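Local coordinates for outer membrane protein assembly factor BamA (Haemophilus ducreyi, PDB 4K3C) that probably takes part in assembling beta-barrel proteins and inserting them into the outer membrane, as a subunit of the Bam complex, at residues Y323-G328 with S354-L359; W365-K370 with L436-P441; S456-A461 with G493-W498. One frame throughout, in Å; residues are numbered along the deposited sequence.

Contact 1 of 3, residues Y323-G328 with S354-L359; sequences YFPTAG and SGYIPL
Gly328 and Tyr356 pair where two neighbouring strands of the Omp85 transmembrane beta-barrel reach the rim that in this family faces the periplasm. Here the loop arriving from strand 303-317 turns into strand 328-338 beside the last residues of strand 346-358. The two residues form an antiparallel hydrogen-bonded pair, but its two bonds are unequal. Tyr356 N gives its hydrogen to Gly328 O at 2.9 Å, with an N-H...O angle of 164° and an approach nearly head-on to the carbonyl. The return bond, Gly328 N to Tyr356 O, is weak at 3.5 Å and bent to 122°. Tyr356 O has a second, softer donor, since Ala327 CA points its hydrogen at it from 3.5 Å. The ladder stops at this rung: before it, the chain of 323-328 is loop and looks to other partners. Thr326 N and Ala327 N both bond to Asn320 OD1, Pro325 O accepts from Arg454 NH2, and Thr326 OG1 has a weak bond to His363 O. On the far side of strand 346-358, Gly355 and Ile357 bond to Thr369 and Ile367 of the next strand.

With CG anti to its carbonyl carbon (chi1 -64°), the Tyr356 phenol swings under the loop, next to Arg454, and takes the CB-CG-CD edge of Pro325 over one face. The carbonyl of the same proline comes close as well, with Pro325 O 3.3 Å from Tyr356 CD2. Farther along, Ala327 CB rests on the ring of Pro358, 3.9 Å from Pro358 CD. The CH-pi contact is nearly central: Pro325 CB stands 4.0 Å from the centroid of the Tyr356 ring.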
loop_
_atom_site.group_PDB
_atom_site.type_symbol
_atom_site.label_atom_id
_atom_site.label_comp_id
_atom_site.label_asym_id
_atom_site.label_seq_id
_atom_site.Cartn_x
_atom_site.Cartn_y
_atom_site.Cartn_z
ATOM N N TYR A 323 -5.828 9.063 3.433
ATOM C CA TYR A 323 -5.833 8.977 4.888
ATOM C C TYR A 323 -7.188 9.422 5.461
ATOM O O TYR A 323 -7.904 10.223 4.854
ATOM C CB TYR A 323 -4.659 9.753 5.493
ATOM C CG TYR A 323 -4.777 11.240 5.350
ATOM C CD1 TYR A 323 -5.414 11.994 6.323
ATOM C CD2 TYR A 323 -4.258 11.900 4.244
ATOM C CE1 TYR A 323 -5.542 13.369 6.202
ATOM C CE2 TYR A 323 -4.373 13.282 4.118
ATOM C CZ TYR A 323 -5.016 14.008 5.108
ATOM O OH TYR A 323 -5.150 15.370 5.019
ATOM N N PHE A 324 -7.524 8.883 6.631
ATOM C CA PHE A 324 -8.861 9.017 7.241
ATOM C C PHE A 324 -9.999 8.524 6.346
ATOM O O PHE A 324 -10.936 9.269 6.073
ATOM C CB PHE A 324 -9.148 10.450 7.721
ATOM C CG PHE A 324 -8.151 10.972 8.714
ATOM C CD1 PHE A 324 -7.341 10.099 9.444
ATOM C CD2 PHE A 324 -8.001 12.335 8.905
ATOM C CE1 PHE A 324 -6.402 10.572 10.353
ATOM C CE2 PHE A 324 -7.061 12.823 9.820
ATOM C CZ PHE A 324 -6.265 11.936 10.547
ATOM N N PRO A 325 -9.931 7.255 5.906
ATOM C CA PRO A 325 -11.007 6.729 5.070
ATOM C C PRO A 325 -12.303 6.902 5.816
ATOM O O PRO A 325 -12.308 6.882 7.042
ATOM C CB PRO A 325 -10.685 5.235 4.976
ATOM C CG PRO A 325 -9.258 5.131 5.301
ATOM C CD PRO A 325 -9.008 6.192 6.322
ATOM N N THR A 326 -13.389 7.095 5.090
ATOM C CA THR A 326 -14.662 7.321 5.737
ATOM C C THR A 326 -15.628 6.182 5.396
ATOM O O THR A 326 -16.604 5.938 6.108
ATOM C CB THR A 326 -15.211 8.736 5.409
ATOM O OG1 THR A 326 -16.484 8.932 6.031
ATOM C CG2 THR A 326 -15.311 8.972 3.900
ATOM N N ALA A 327 -15.326 5.466 4.321
ATOM C CA ALA A 327 -16.079 4.272 3.972
ATOM C C ALA A 327 -15.227 3.307 3.149
ATOM O O ALA A 327 -14.146 3.663 2.673
ATOM C CB ALA A 327 -17.350 4.636 3.230
ATOM N N GLY A 328 -15.715 2.084 2.990
ATOM C CA GLY A 328 -14.964 1.072 2.274
ATOM C C GLY A 328 -14.304 0.127 3.251
ATOM O O GLY A 328 -14.590 0.152 4.456
ATOM N N SER A 354 -9.621 -4.096 7.788
ATOM C CA SER A 354 -10.024 -2.864 8.383
ATOM C C SER A 354 -11.114 -2.374 7.484
ATOM O O SER A 354 -10.996 -2.465 6.291
ATOM C CB SER A 354 -8.880 -1.891 8.430
ATOM O OG SER A 354 -8.592 -1.461 7.134
ATOM N N GLY A 355 -12.197 -1.908 8.079
ATOM C CA GLY A 355 -13.351 -1.426 7.369
ATOM C C GLY A 355 -13.994 -0.272 8.076
ATOM O O GLY A 355 -13.882 -0.106 9.257
ATOM N N TYR A 356 -14.676 0.532 7.304
ATOM C CA TYR A 356 -15.283 1.769 7.775
ATOM C C TYR A 356 -16.745 1.885 7.333
ATOM O O TYR A 356 -17.078 1.679 6.164
ATOM C CB TYR A 356 -14.491 2.989 7.284
ATOM C CG TYR A 356 -13.073 3.088 7.804
ATOM C CD1 TYR A 356 -12.093 2.207 7.374
ATOM C CD2 TYR A 356 -12.704 4.086 8.694
ATOM C CE1 TYR A 356 -10.797 2.290 7.838
ATOM C CE2 TYR A 356 -11.401 4.182 9.159
ATOM C CZ TYR A 356 -10.454 3.273 8.723
ATOM O OH TYR A 356 -9.164 3.337 9.172
ATOM N N ILE A 357 -17.606 2.252 8.276
ATOM C CA ILE A 357 -19.032 2.416 8.033
ATOM C C ILE A 357 -19.485 3.814 8.464
ATOM O O ILE A 357 -19.343 4.194 9.633
ATOM C CB ILE A 357 -19.815 1.367 8.833
ATOM C CG1 ILE A 357 -19.715 0.012 8.150
ATOM C CG2 ILE A 357 -21.259 1.778 9.028
ATOM C CD1 ILE A 357 -20.237 -1.107 9.016
ATOM N N PRO A 358 -20.015 4.596 7.520
ATOM C CA PRO A 358 -20.500 5.926 7.893
ATOM C C PRO A 358 -21.969 5.862 8.297
ATOM O O PRO A 358 -22.713 5.075 7.694
ATOM C CB PRO A 358 -20.316 6.730 6.598
ATOM C CG PRO A 358 -20.474 5.726 5.510
ATOM C CD PRO A 358 -19.974 4.401 6.060
ATOM N N LEU A 359 -22.375 6.659 9.289
ATOM C CA LEU A 359 -23.761 6.640 9.776
ATOM C C LEU A 359 -24.538 7.821 9.196
ATOM O O LEU A 359 -25.671 8.114 9.588
ATOM C CB LEU A 359 -23.794 6.694 11.308
ATOM C CG LEU A 359 -23.052 5.603 12.086
ATOM C CD1 LEU A 359 -23.428 5.566 13.559
ATOM C CD2 LEU A 359 -23.312 4.268 11.447
#

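Contact 2 of 3, residues W365-K370 with L436-P441; sequences WVIATK and LELIIP
Trp365 lies like a lid over the corner where strand 430-440 runs out into Pro441. One face of the indole takes both residues of that corner. Pro441 CD sits 3.6 Å from the centroid of Trp365's five-membered ring and 18° off its normal, while Ile440 CB stands over the six-membered ring at 4.1 Å. Placing CG anti to the carbonyl carbon (chi1 -63°) lets the Trp365 side chain reach across to the facing strand. The far rim of the indole then meets a third residue edge-on, with Trp365 CZ3 4.0 Å from Leu438 CD1.

Behind this lid the strands lie in regular antiparallel register, with paired backbone bonds at Val366-Ile439 and Ala368-Glu437. The non-hydrogen-bonded pairs carry their side chains on the opposite face, and there Leu436 CD2 sits between two side chains of the facing strand, 3.7 Å from Ile367 CG2 and 3.6 Å from Thr369 CG2. Leu438 CD2 only brushes Ile367 CG1.

On the face bearing Tyr356, Val366 and Ile439 run side by side, Val366 CG1 3.7 Å from Ile439 CD1. Ala368 is the low spot in this row, and the CG of Glu437 packs against its methyl. Lys370 bends at its last torsion, bringing NZ to Glu437 OE1 at 3.3 Å, a salt bridge whose hydrogen bond is weak. The other carboxylate oxygen, OE2, bonds to Ser456 OG on the next strand.

A largely apolar outer face, a mixed inner one and a surface tryptophan where the strand begins are what a transmembrane beta-barrel wall looks like; Trp365 is consistent with the aromatic girdle such barrels place at the membrane interface.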
loop_
_atom_site.group_PDB
_atom_site.type_symbol
_atom_site.label_atom_id
_atom_site.label_comp_id
_atom_site.label_asym_id
_atom_site.label_seq_id
_atom_site.Cartn_x
_atom_site.Cartn_y
_atom_site.Cartn_z
ATOM N N TRP A 365 -19.697 11.052 11.284
ATOM C CA TRP A 365 -19.825 9.974 12.260
ATOM C C TRP A 365 -19.667 8.629 11.585
ATOM O O TRP A 365 -20.556 8.179 10.840
ATOM C CB TRP A 365 -21.180 10.006 12.939
ATOM C CG TRP A 365 -21.425 11.205 13.710
ATOM C CD1 TRP A 365 -21.734 12.419 13.221
ATOM C CD2 TRP A 365 -21.426 11.322 15.138
ATOM N NE1 TRP A 365 -21.923 13.311 14.250
ATOM C CE2 TRP A 365 -21.743 12.663 15.441
ATOM C CE3 TRP A 365 -21.183 10.427 16.188
ATOM C CZ2 TRP A 365 -21.825 13.141 16.752
ATOM C CZ3 TRP A 365 -21.256 10.904 17.491
ATOM C CH2 TRP A 365 -21.575 12.252 17.759
ATOM N N VAL A 366 -18.547 7.984 11.886
ATOM C CA VAL A 366 -18.124 6.762 11.221
ATOM C C VAL A 366 -17.899 5.721 12.300
ATOM O O VAL A 366 -17.494 6.069 13.410
ATOM C CB VAL A 366 -16.808 7.000 10.433
ATOM C CG1 VAL A 366 -16.178 5.682 9.977
ATOM C CG2 VAL A 366 -17.069 7.883 9.247
ATOM N N ILE A 367 -18.207 4.460 11.998
ATOM C CA ILE A 367 -17.854 3.364 12.885
ATOM C C ILE A 367 -16.779 2.604 12.168
ATOM O O ILE A 367 -16.978 2.209 11.029
ATOM C CB ILE A 367 -19.043 2.400 13.177
ATOM C CG1 ILE A 367 -20.098 3.089 14.027
ATOM C CG2 ILE A 367 -18.569 1.151 13.924
ATOM C CD1 ILE A 367 -20.995 2.129 14.730
ATOM N N ALA A 368 -15.636 2.412 12.817
ATOM C CA ALA A 368 -14.549 1.644 12.218
ATOM C C ALA A 368 -14.217 0.429 13.057
ATOM O O ALA A 368 -14.335 0.449 14.282
ATOM C CB ALA A 368 -13.324 2.498 12.027
ATOM N N THR A 369 -13.818 -0.639 12.377
ATOM C CA THR A 369 -13.504 -1.901 13.027
ATOM C C THR A 369 -12.261 -2.455 12.351
ATOM O O THR A 369 -12.021 -2.160 11.191
ATOM C CB THR A 369 -14.673 -2.918 12.909
ATOM O OG1 THR A 369 -14.736 -3.436 11.571
ATOM C CG2 THR A 369 -16.016 -2.259 13.270
ATOM N N LYS A 370 -11.470 -3.232 13.090
ATOM C CA LYS A 370 -10.205 -3.795 12.602
ATOM C C LYS A 370 -10.019 -5.143 13.282
ATOM O O LYS A 370 -10.373 -5.310 14.459
ATOM C CB LYS A 370 -9.019 -2.891 12.974
ATOM C CG LYS A 370 -9.121 -1.465 12.461
ATOM C CD LYS A 370 -8.002 -0.576 13.005
ATOM C CE LYS A 370 -7.898 0.763 12.229
ATOM N NZ LYS A 370 -9.051 1.723 12.384
ATOM N N LEU A 436 -12.727 -1.770 17.715
ATOM C CA LEU A 436 -13.994 -1.195 17.324
ATOM C C LEU A 436 -13.919 0.245 17.789
ATOM O O LEU A 436 -13.589 0.502 18.949
ATOM C CB LEU A 436 -15.110 -1.931 18.064
ATOM C CG LEU A 436 -16.593 -1.776 17.701
ATOM C CD1 LEU A 436 -17.426 -1.305 18.895
ATOM C CD2 LEU A 436 -16.805 -0.881 16.489
ATOM N N GLU A 437 -14.190 1.192 16.902
ATOM C CA GLU A 437 -14.185 2.585 17.331
ATOM C C GLU A 437 -15.253 3.452 16.714
ATOM O O GLU A 437 -15.616 3.273 15.557
ATOM C CB GLU A 437 -12.807 3.246 17.162
ATOM C CG GLU A 437 -12.103 3.099 15.828
ATOM C CD GLU A 437 -10.582 3.349 15.948
ATOM O OE1 GLU A 437 -9.811 2.439 15.553
ATOM O OE2 GLU A 437 -10.160 4.438 16.440
ATOM N N LEU A 438 -15.752 4.395 17.510
ATOM C CA LEU A 438 -16.634 5.445 17.009
ATOM C C LEU A 438 -15.831 6.708 16.715
ATOM O O LEU A 438 -15.330 7.353 17.623
ATOM C CB LEU A 438 -17.726 5.794 18.028
ATOM C CG LEU A 438 -19.101 6.183 17.470
ATOM C CD1 LEU A 438 -19.687 7.277 18.287
ATOM C CD2 LEU A 438 -19.065 6.580 16.007
ATOM N N ILE A 439 -15.727 7.057 15.440
ATOM C CA ILE A 439 -15.144 8.323 15.033
ATOM C C ILE A 439 -16.184 9.418 15.091
ATOM O O ILE A 439 -17.150 9.402 14.344
ATOM C CB ILE A 439 -14.706 8.251 13.594
ATOM C CG1 ILE A 439 -13.628 7.194 13.442
ATOM C CG2 ILE A 439 -14.226 9.575 13.140
ATOM C CD1 ILE A 439 -13.356 6.866 12.022
ATOM N N ILE A 440 -15.999 10.382 15.970
ATOM C CA ILE A 440 -16.955 11.470 16.049
ATOM C C ILE A 440 -16.272 12.747 15.563
ATOM O O ILE A 440 -15.048 12.799 15.476
ATOM C CB ILE A 440 -17.517 11.625 17.488
ATOM C CG1 ILE A 440 -16.555 12.434 18.368
ATOM C CG2 ILE A 440 -17.787 10.261 18.093
ATOM C CD1 ILE A 440 -15.426 11.609 18.960
ATOM N N PRO A 441 -17.059 13.770 15.202
ATOM C CA PRO A 441 -16.456 15.039 14.785
ATOM C C PRO A 441 -15.580 15.619 15.884
ATOM O O PRO A 441 -15.944 15.498 17.064
ATOM C CB PRO A 441 -17.673 15.937 14.576
ATOM C CG PRO A 441 -18.773 14.990 14.219
ATOM C CD PRO A 441 -18.526 13.774 15.041
#

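Contact 3 of 3, residues S456-A461 with G493-W498; sequences SVFVDA and GIALQW
Phe458 folds its ring across the strand gap onto Gly493, its partner in an antiparallel hydrogen-bonded pair. The fold begins at CB: with CG set between the backbone N and the carbonyl carbon (chi1 66°), the ring is thrown over the neighbouring strand. The two sides of the ring then part company. On one, CD2 lies over the glycine carbonyl, 3.3 Å from Gly493 O, with Ala495 CB beyond it at 3.9 Å. Next along, CE2 covers Gly493 C at 3.3 Å and comes to 3.4 Å from Ile494 O, a carbonyl oxygen lying at the ring edge, in its plane. On the other side, CD1 and CE1 pass over Gly493 N, which lies beneath the ring centre, CE1 at 3.7 Å. At the tip, CZ covers Gly493 CA at 3.6 Å. The glycine has no side chain between itself and the ring, so the aromatic face lies directly on peptide backbone. This is the aromatic rescue of glycine, and resembles the mortise-and-tenon joints described in some outer-membrane barrels.

Backbone bonds run in both directions at Phe458-Gly493 and again at Ser456-Ala495. Ser456 OG lies 3.5 Å from Ala495 CB. On the outer face, Val457 CG2 meets Ile494 CD1 at 3.6 Å.

Arg399, from the long loop before strand 430-440, makes a cation-pi contact with Phe458 and a salt bridge with Asp460. The ring thus covers Gly493 N, and the arginine's contacts with ring and carboxylate probably help hold the loop against the inner wall.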
loop_
_atom_site.group_PDB
_atom_site.type_symbol
_atom_site.label_atom_id
_atom_site.label_comp_id
_atom_site.label_asym_id
_atom_site.label_seq_id
_atom_site.Cartn_x
_atom_site.Cartn_y
_atom_site.Cartn_z
ATOM N N SER A 456 -11.827 9.941 18.075
ATOM C CA SER A 456 -12.545 8.678 18.149
ATOM C C SER A 456 -12.561 8.099 19.551
ATOM O O SER A 456 -11.804 8.526 20.416
ATOM C CB SER A 456 -11.917 7.663 17.201
ATOM O OG SER A 456 -10.554 7.441 17.523
ATOM N N VAL A 457 -13.432 7.124 19.768
ATOM C CA VAL A 457 -13.505 6.411 21.032
ATOM C C VAL A 457 -13.548 4.949 20.677
ATOM O O VAL A 457 -14.287 4.549 19.771
ATOM C CB VAL A 457 -14.754 6.797 21.823
ATOM C CG1 VAL A 457 -14.995 5.813 22.953
ATOM C CG2 VAL A 457 -14.611 8.231 22.359
ATOM N N PHE A 458 -12.746 4.141 21.361
ATOM C CA PHE A 458 -12.438 2.819 20.822
ATOM C C PHE A 458 -12.477 1.754 21.906
ATOM O O PHE A 458 -12.451 2.062 23.113
ATOM C CB PHE A 458 -11.053 2.817 20.115
ATOM C CG PHE A 458 -9.914 3.034 21.054
ATOM C CD1 PHE A 458 -9.324 1.966 21.706
ATOM C CD2 PHE A 458 -9.459 4.309 21.332
ATOM C CE1 PHE A 458 -8.308 2.163 22.606
ATOM C CE2 PHE A 458 -8.428 4.510 22.228
ATOM C CZ PHE A 458 -7.855 3.432 22.864
ATOM N N VAL A 459 -12.532 0.501 21.455
ATOM C CA VAL A 459 -12.258 -0.644 22.310
ATOM C C VAL A 459 -11.288 -1.553 21.567
ATOM O O VAL A 459 -11.599 -2.057 20.482
ATOM C CB VAL A 459 -13.548 -1.420 22.696
ATOM C CG1 VAL A 459 -13.202 -2.811 23.213
ATOM C CG2 VAL A 459 -14.343 -0.645 23.733
ATOM N N ASP A 460 -10.097 -1.738 22.120
ATOM C CA ASP A 460 -9.146 -2.668 21.513
ATOM C C ASP A 460 -9.179 -3.930 22.359
ATOM O O ASP A 460 -9.557 -3.894 23.531
ATOM C CB ASP A 460 -7.711 -2.104 21.477
ATOM C CG ASP A 460 -7.544 -0.914 20.523
ATOM O OD1 ASP A 460 -8.491 -0.560 19.800
ATOM O OD2 ASP A 460 -6.435 -0.335 20.481
ATOM N N ALA A 461 -8.781 -5.044 21.763
ATOM C CA ALA A 461 -8.741 -6.325 22.456
ATOM C C ALA A 461 -7.839 -7.272 21.678
ATOM O O ALA A 461 -7.901 -7.332 20.444
ATOM C CB ALA A 461 -10.135 -6.906 22.603
ATOM N N GLY A 493 -10.665 3.679 25.087
ATOM C CA GLY A 493 -10.099 5.004 25.213
ATOM C C GLY A 493 -10.556 6.055 24.240
ATOM O O GLY A 493 -11.458 5.830 23.434
ATOM N N ILE A 494 -9.942 7.223 24.370
ATOM C CA ILE A 494 -10.013 8.303 23.390
ATOM C C ILE A 494 -8.765 8.231 22.522
ATOM O O ILE A 494 -7.723 7.734 22.941
ATOM C CB ILE A 494 -10.010 9.688 24.066
ATOM C CG1 ILE A 494 -10.939 9.683 25.273
ATOM C CG2 ILE A 494 -10.453 10.782 23.099
ATOM C CD1 ILE A 494 -12.371 9.434 24.920
ATOM N N ALA A 495 -8.866 8.741 21.310
ATOM C CA ALA A 495 -7.752 8.686 20.396
ATOM C C ALA A 495 -7.867 9.887 19.483
ATOM O O ALA A 495 -8.913 10.124 18.878
ATOM C CB ALA A 495 -7.781 7.386 19.607
ATOM N N LEU A 496 -6.801 10.672 19.414
ATOM C CA LEU A 496 -6.787 11.834 18.543
ATOM C C LEU A 496 -5.740 11.586 17.506
ATOM O O LEU A 496 -4.672 11.069 17.813
ATOM C CB LEU A 496 -6.427 13.107 19.313
ATOM C CG LEU A 496 -6.767 14.413 18.582
ATOM C CD1 LEU A 496 -7.189 15.498 19.566
ATOM C CD2 LEU A 496 -5.611 14.903 17.705
ATOM N N GLN A 497 -6.028 11.938 16.269
ATOM C CA GLN A 497 -4.928 12.048 15.340
ATOM C C GLN A 497 -5.056 13.251 14.440
ATOM O O GLN A 497 -6.154 13.734 14.183
ATOM C CB GLN A 497 -4.681 10.760 14.562
ATOM C CG GLN A 497 -5.803 10.247 13.749
ATOM C CD GLN A 497 -5.665 8.751 13.552
ATOM O OE1 GLN A 497 -5.223 8.045 14.459
ATOM N NE2 GLN A 497 -6.031 8.261 12.373
ATOM N N TRP A 498 -3.914 13.760 14.002
ATOM C CA TRP A 498 -3.946 14.817 13.022
ATOM C C TRP A 498 -2.738 14.909 12.089
ATOM O O TRP A 498 -1.591 14.650 12.467
ATOM C CB TRP A 498 -4.401 16.161 13.637
ATOM C CG TRP A 498 -3.379 17.095 14.168
ATOM C CD1 TRP A 498 -2.640 16.950 15.302
ATOM C CD2 TRP A 498 -3.046 18.378 13.631
ATOM N NE1 TRP A 498 -1.831 18.052 15.487
ATOM C CE2 TRP A 498 -2.062 18.943 14.475
ATOM C CE3 TRP A 498 -3.467 19.094 12.508
ATOM C CZ2 TRP A 498 -1.495 20.182 14.235
ATOM C CZ3 TRP A 498 -2.911 20.325 12.274
ATOM C CH2 TRP A 498 -1.926 20.856 13.130
#

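The three contacts belong to one barrel wall. Strands 346-358 and 366-378, neighbours, join contact 1 to contact 2 (centres about 8 Å apart), and strands 430-440 and 453-465 join contact 2 to contact 3 (about 9 Å). All are partly buried, none fully core. Contact 1, at the rim, has a single backbone pair and depends on loop packing; contacts 2 and 3 are continuous strand pairing with largely apolar outer faces. Contact 2's inner face mixes aliphatic residues with a salt bridge, contact 3's an aromatic ring with serine, alanine and glycine. Contact 2 buries the most surface. The loop of contact 1 also reaches contact 3, where Phe324 packs against Gln497.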